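Local coordinates for uncharacterized protein (Legionella pneumophila subsp. pneumophila str. Philadelphia 1, PDB 4RD8) that is of unknown function, being an all-helical member of a family (DUF5636) to which no activity has yet been assigned, at residues A[77-82]-A[90-95]; A[119-124]-A[183-188]. The protein carries 3 engineered substitutions. All coordinates share one frame; numbering follows the deposited sequence.

Contact 1: residues A[77-82]-A[90-95]; sequences TLIQEI and EGMLQT
Gln80, on the helix formed by residues 69-85, lays its amide against the backbone at Gly91 in the loop that follows the helix. CG stands anti to the backbone N (chi1 -175°) and the chain then bends at chi2 (58°), which turns the flat carboxamide across the loop. Its oxygen takes the tightest place in the contact: Gln80 OE1 lies 2.8 Å from Gly91 N. The same oxygen is 3.0 Å from Met92 N, although the angle there is too poor for a hydrogen bond, and Met92 CG comes to 3.5 Å from Gln80 OE1. The other branch of the amide, Gln80 NE2, sits 3.6 Å from Glu90 CA and makes a weak hydrogen bond to the carbonyl O of Arg89. Beside it, selenomethionine Met92 bends at chi3, and its SE meets Ile79 CG2 at 3.9 Å, the two side chains crossing at roughly a right angle. Ala132 of helix 130-144 touches both, and Ile79 is buried there. The Glu90 side is looser: the side chain of this exposed residue comes no nearer to that of Gln80 than 4.4 Å, between Glu90 CG and Gln80 CG. The contact is local in sequence, between a helix and the loop that follows it in an all-helical fold; the chain passes back beside the helix at Glu90 to Met92 and then leads away.

Contact 2: residues A[119-124]-A[183-188]; sequences SSLRAS and LIDKLG
Arg122 reaches from the loop between helices 103-111 and 130-144 to Asp185, in the chain that follows helix 179-184, and grips its carboxylate end-on. From CB the chain runs out extended, with CG anti to the backbone N (chi1 179°), and then bends at chi3 (79°), about the CG-CD bond, which turns NE and the guanidinium aside from the extended line. CZ then lies 3.5 Å from Asp185 OD1. Of the two terminal nitrogens, Arg122 NH1 gives a nearly straight hydrogen bond of 2.9 Å to Asp185 OD2, while Arg122 NH2 binds Asp185 OD1 at 2.8 Å. Both oxygens are met on their syn side and lie close to the guanidinium plane, but the two flat groups are twisted 39° apart. Leu187 CD1 lies over one guanidinium face, and Leu187 CD2 is 4.0 Å from Arg122 NH2. Leu121 CD2 also touches Asp185 OD2, at 4.0 Å. That oxygen accepts a further hydrogen bond from Trp180 NE1, which would help hold the buried carboxylate in place, and Pro195 of helix 195-204 packs against both charged residues. The result is a bidentate arginine-aspartate salt bridge, joining two loops distant in sequence within the helical fold.

How the contacts relate
The two contacts follow one another along the chain, contact 1 closing before contact 2 opens, and their centres lie about 18 Å apart. They differ in span: contact 1 ties a helix to the loop immediately after it, whereas contact 2 joins segments separated by 58 residues. Segments 90-95 and 119-124 nevertheless touch, Gln94 CA lying 3.5 Å from Ser120 OG. Backbone hydrogen bonds of Leu93 with Met115 and Lys117 further connect the loop of contact 1 to the chain leading into contact 2. Helix 130-144 lies beside both, through Ala132 at contact 1 and His131 at contact 2. No active site is known to which either could be related.

Contact 1: residues A[77-82]-A[90-95]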
# COMPACT_ATOMS: atom_id res chain seq x y z
N THR A 77 10.00 1.76 10.15
CA THR A 77 11.07 0.84 9.81
C THR A 77 10.50 -0.55 9.51
O THR A 77 11.00 -1.23 8.62
CB THR A 77 12.17 0.78 10.90
OG1 THR A 77 11.57 0.48 12.16
CG2 THR A 77 12.88 2.12 11.00
N LEU A 78 9.46 -0.95 10.23
CA LEU A 78 8.77 -2.20 9.92
C LEU A 78 8.16 -2.15 8.53
O LEU A 78 8.30 -3.08 7.73
CB LEU A 78 7.69 -2.52 10.96
CG LEU A 78 6.73 -3.67 10.65
CD1 LEU A 78 7.49 -4.99 10.46
CD2 LEU A 78 5.68 -3.82 11.75
N ILE A 79 7.47 -1.05 8.22
CA ILE A 79 6.89 -0.87 6.89
C ILE A 79 7.98 -0.95 5.81
O ILE A 79 7.81 -1.66 4.80
CB ILE A 79 6.10 0.46 6.80
CG1 ILE A 79 4.77 0.34 7.58
CG2 ILE A 79 5.85 0.85 5.34
CD1 ILE A 79 4.11 1.68 7.92
N GLN A 80 9.10 -0.26 6.03
CA GLN A 80 10.19 -0.29 5.06
C GLN A 80 10.78 -1.69 4.86
O GLN A 80 11.14 -2.07 3.74
CB GLN A 80 11.32 0.68 5.43
CG GLN A 80 12.41 0.74 4.35
CD GLN A 80 11.84 1.14 2.98
OE1 GLN A 80 11.43 2.29 2.79
NE2 GLN A 80 11.81 0.20 2.03
N GLU A 81 10.90 -2.46 5.94
CA GLU A 81 11.44 -3.81 5.83
C GLU A 81 10.55 -4.70 4.96
O GLU A 81 11.04 -5.45 4.11
CB GLU A 81 11.68 -4.43 7.21
CG GLU A 81 12.78 -3.72 8.00
CD GLU A 81 12.83 -4.12 9.46
OE1 GLU A 81 12.19 -5.12 9.85
OE2 GLU A 81 13.53 -3.42 10.23
N ILE A 82 9.23 -4.61 5.17
CA ILE A 82 8.28 -5.37 4.37
C ILE A 82 8.39 -4.97 2.90
O ILE A 82 8.42 -5.81 2.01
CB ILE A 82 6.84 -5.17 4.88
CG1 ILE A 82 6.71 -5.80 6.27
CG2 ILE A 82 5.84 -5.79 3.90
CD1 ILE A 82 5.44 -5.39 7.01
N GLU A 90 14.94 0.91 -0.79
CA GLU A 90 15.05 1.04 0.66
C GLU A 90 15.04 2.50 1.07
O GLU A 90 15.99 3.25 0.83
CB GLU A 90 16.32 0.36 1.17
CG GLU A 90 16.41 0.33 2.69
CD GLU A 90 17.39 -0.72 3.18
OE1 GLU A 90 18.44 -0.90 2.53
OE2 GLU A 90 17.10 -1.37 4.21
N GLY A 91 13.95 2.91 1.69
CA GLY A 91 13.79 4.30 2.09
C GLY A 91 12.58 4.92 1.42
O GLY A 91 12.58 5.11 0.21
N MSE A 92 11.55 5.21 2.21
CA MSE A 92 10.38 5.91 1.71
C MSE A 92 10.74 7.39 1.52
O MSE A 92 11.45 7.96 2.36
CB MSE A 92 9.20 5.76 2.69
CG MSE A 92 8.65 4.34 2.87
SE MSE A 92 6.99 4.29 3.89
CE MSE A 92 7.64 5.05 5.56
N LEU A 93 10.27 7.98 0.43
CA LEU A 93 10.61 9.37 0.08
C LEU A 93 9.48 10.32 0.45
O LEU A 93 8.31 9.93 0.54
CB LEU A 93 10.89 9.50 -1.42
CG LEU A 93 12.05 8.65 -1.97
CD1 LEU A 93 12.29 9.00 -3.42
CD2 LEU A 93 13.31 8.86 -1.16
N GLN A 94 9.84 11.58 0.67
CA GLN A 94 8.87 12.68 0.65
C GLN A 94 9.65 13.87 0.10
O GLN A 94 10.86 13.79 -0.09
CB GLN A 94 8.40 12.98 2.07
CG GLN A 94 9.54 13.45 2.97
CD GLN A 94 9.08 13.90 4.33
OE1 GLN A 94 8.77 13.08 5.20
NE2 GLN A 94 9.04 15.22 4.53
N THR A 95 8.98 14.99 -0.14
CA THR A 95 9.72 16.21 -0.45
C THR A 95 10.05 16.98 0.82
O THR A 95 9.38 16.83 1.85
CB THR A 95 8.95 17.15 -1.41
OG1 THR A 95 7.77 17.62 -0.76
CG2 THR A 95 8.58 16.41 -2.70

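Contact 2: residues A[119-124]-A[183-188]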
# COMPACT_ATOMS: atom_id res chain seq x y z
N SER A 119 1.15 12.17 0.98
CA SER A 119 1.08 13.59 0.67
C SER A 119 2.03 14.02 -0.45
O SER A 119 1.99 15.16 -0.91
CB SER A 119 1.32 14.42 1.93
OG SER A 119 2.54 14.02 2.54
N SER A 120 2.89 13.13 -0.90
CA SER A 120 3.78 13.44 -2.01
C SER A 120 2.99 13.48 -3.32
O SER A 120 3.44 14.02 -4.32
CB SER A 120 4.92 12.43 -2.09
OG SER A 120 5.70 12.51 -0.91
N LEU A 121 1.79 12.90 -3.30
CA LEU A 121 0.88 13.00 -4.44
C LEU A 121 -0.31 13.89 -4.10
O LEU A 121 -0.65 14.81 -4.85
CB LEU A 121 0.38 11.61 -4.85
CG LEU A 121 -0.66 11.56 -5.97
CD1 LEU A 121 -0.12 12.18 -7.26
CD2 LEU A 121 -1.13 10.12 -6.21
N ARG A 122 -0.94 13.61 -2.96
CA ARG A 122 -2.15 14.30 -2.54
C ARG A 122 -2.22 14.43 -1.02
O ARG A 122 -2.17 13.42 -0.31
CB ARG A 122 -3.39 13.53 -3.05
CG ARG A 122 -4.73 14.12 -2.68
CD ARG A 122 -5.86 13.29 -3.27
NE ARG A 122 -6.15 12.07 -2.51
CZ ARG A 122 -5.78 10.85 -2.87
NH1 ARG A 122 -5.09 10.67 -3.99
NH2 ARG A 122 -6.09 9.81 -2.10
N ALA A 123 -2.33 15.66 -0.54
CA ALA A 123 -2.49 15.92 0.90
C ALA A 123 -3.76 15.29 1.43
O ALA A 123 -4.83 15.40 0.81
CB ALA A 123 -2.50 17.42 1.18
N SER A 124 -3.66 14.62 2.57
CA SER A 124 -4.84 14.04 3.21
C SER A 124 -4.80 14.27 4.72
O SER A 124 -3.73 14.21 5.33
CB SER A 124 -4.92 12.54 2.92
OG SER A 124 -5.87 11.92 3.76
N LEU A 183 -6.79 0.37 -8.05
CA LEU A 183 -6.29 -0.57 -7.06
C LEU A 183 -6.24 0.00 -5.65
O LEU A 183 -6.73 -0.62 -4.71
CB LEU A 183 -4.91 -1.09 -7.44
CG LEU A 183 -4.90 -1.96 -8.70
CD1 LEU A 183 -3.53 -2.58 -8.88
CD2 LEU A 183 -5.99 -3.03 -8.62
N ILE A 184 -5.65 1.19 -5.50
CA ILE A 184 -5.31 1.67 -4.17
C ILE A 184 -5.64 3.13 -3.93
O ILE A 184 -5.27 3.69 -2.90
CB ILE A 184 -3.81 1.45 -3.86
CG1 ILE A 184 -2.95 2.20 -4.89
CG2 ILE A 184 -3.47 -0.05 -3.80
CD1 ILE A 184 -1.48 2.20 -4.60
N ASP A 185 -6.31 3.78 -4.88
CA ASP A 185 -6.67 5.19 -4.68
C ASP A 185 -8.11 5.45 -5.15
O ASP A 185 -8.41 6.51 -5.71
CB ASP A 185 -5.67 6.10 -5.41
CG ASP A 185 -5.24 7.29 -4.58
OD1 ASP A 185 -5.69 7.42 -3.43
OD2 ASP A 185 -4.42 8.10 -5.08
N LYS A 186 -8.98 4.47 -4.90
CA LYS A 186 -10.37 4.52 -5.40
C LYS A 186 -11.29 5.17 -4.37
O LYS A 186 -12.07 4.49 -3.70
CB LYS A 186 -10.88 3.11 -5.74
CG LYS A 186 -12.05 3.08 -6.73
CD LYS A 186 -11.64 3.69 -8.08
CE LYS A 186 -12.77 3.60 -9.11
NZ LYS A 186 -13.89 4.55 -8.84
N LEU A 187 -11.19 6.49 -4.26
CA LEU A 187 -11.97 7.24 -3.30
C LEU A 187 -13.46 6.99 -3.49
O LEU A 187 -13.94 6.93 -4.63
CB LEU A 187 -11.69 8.74 -3.44
CG LEU A 187 -10.26 9.15 -3.08
CD1 LEU A 187 -10.13 10.66 -3.07
CD2 LEU A 187 -9.90 8.58 -1.73
N GLY A 188 -14.17 6.83 -2.39
CA GLY A 188 -15.60 6.59 -2.44
C GLY A 188 -15.98 5.15 -2.15
O GLY A 188 -17.12 4.88 -1.77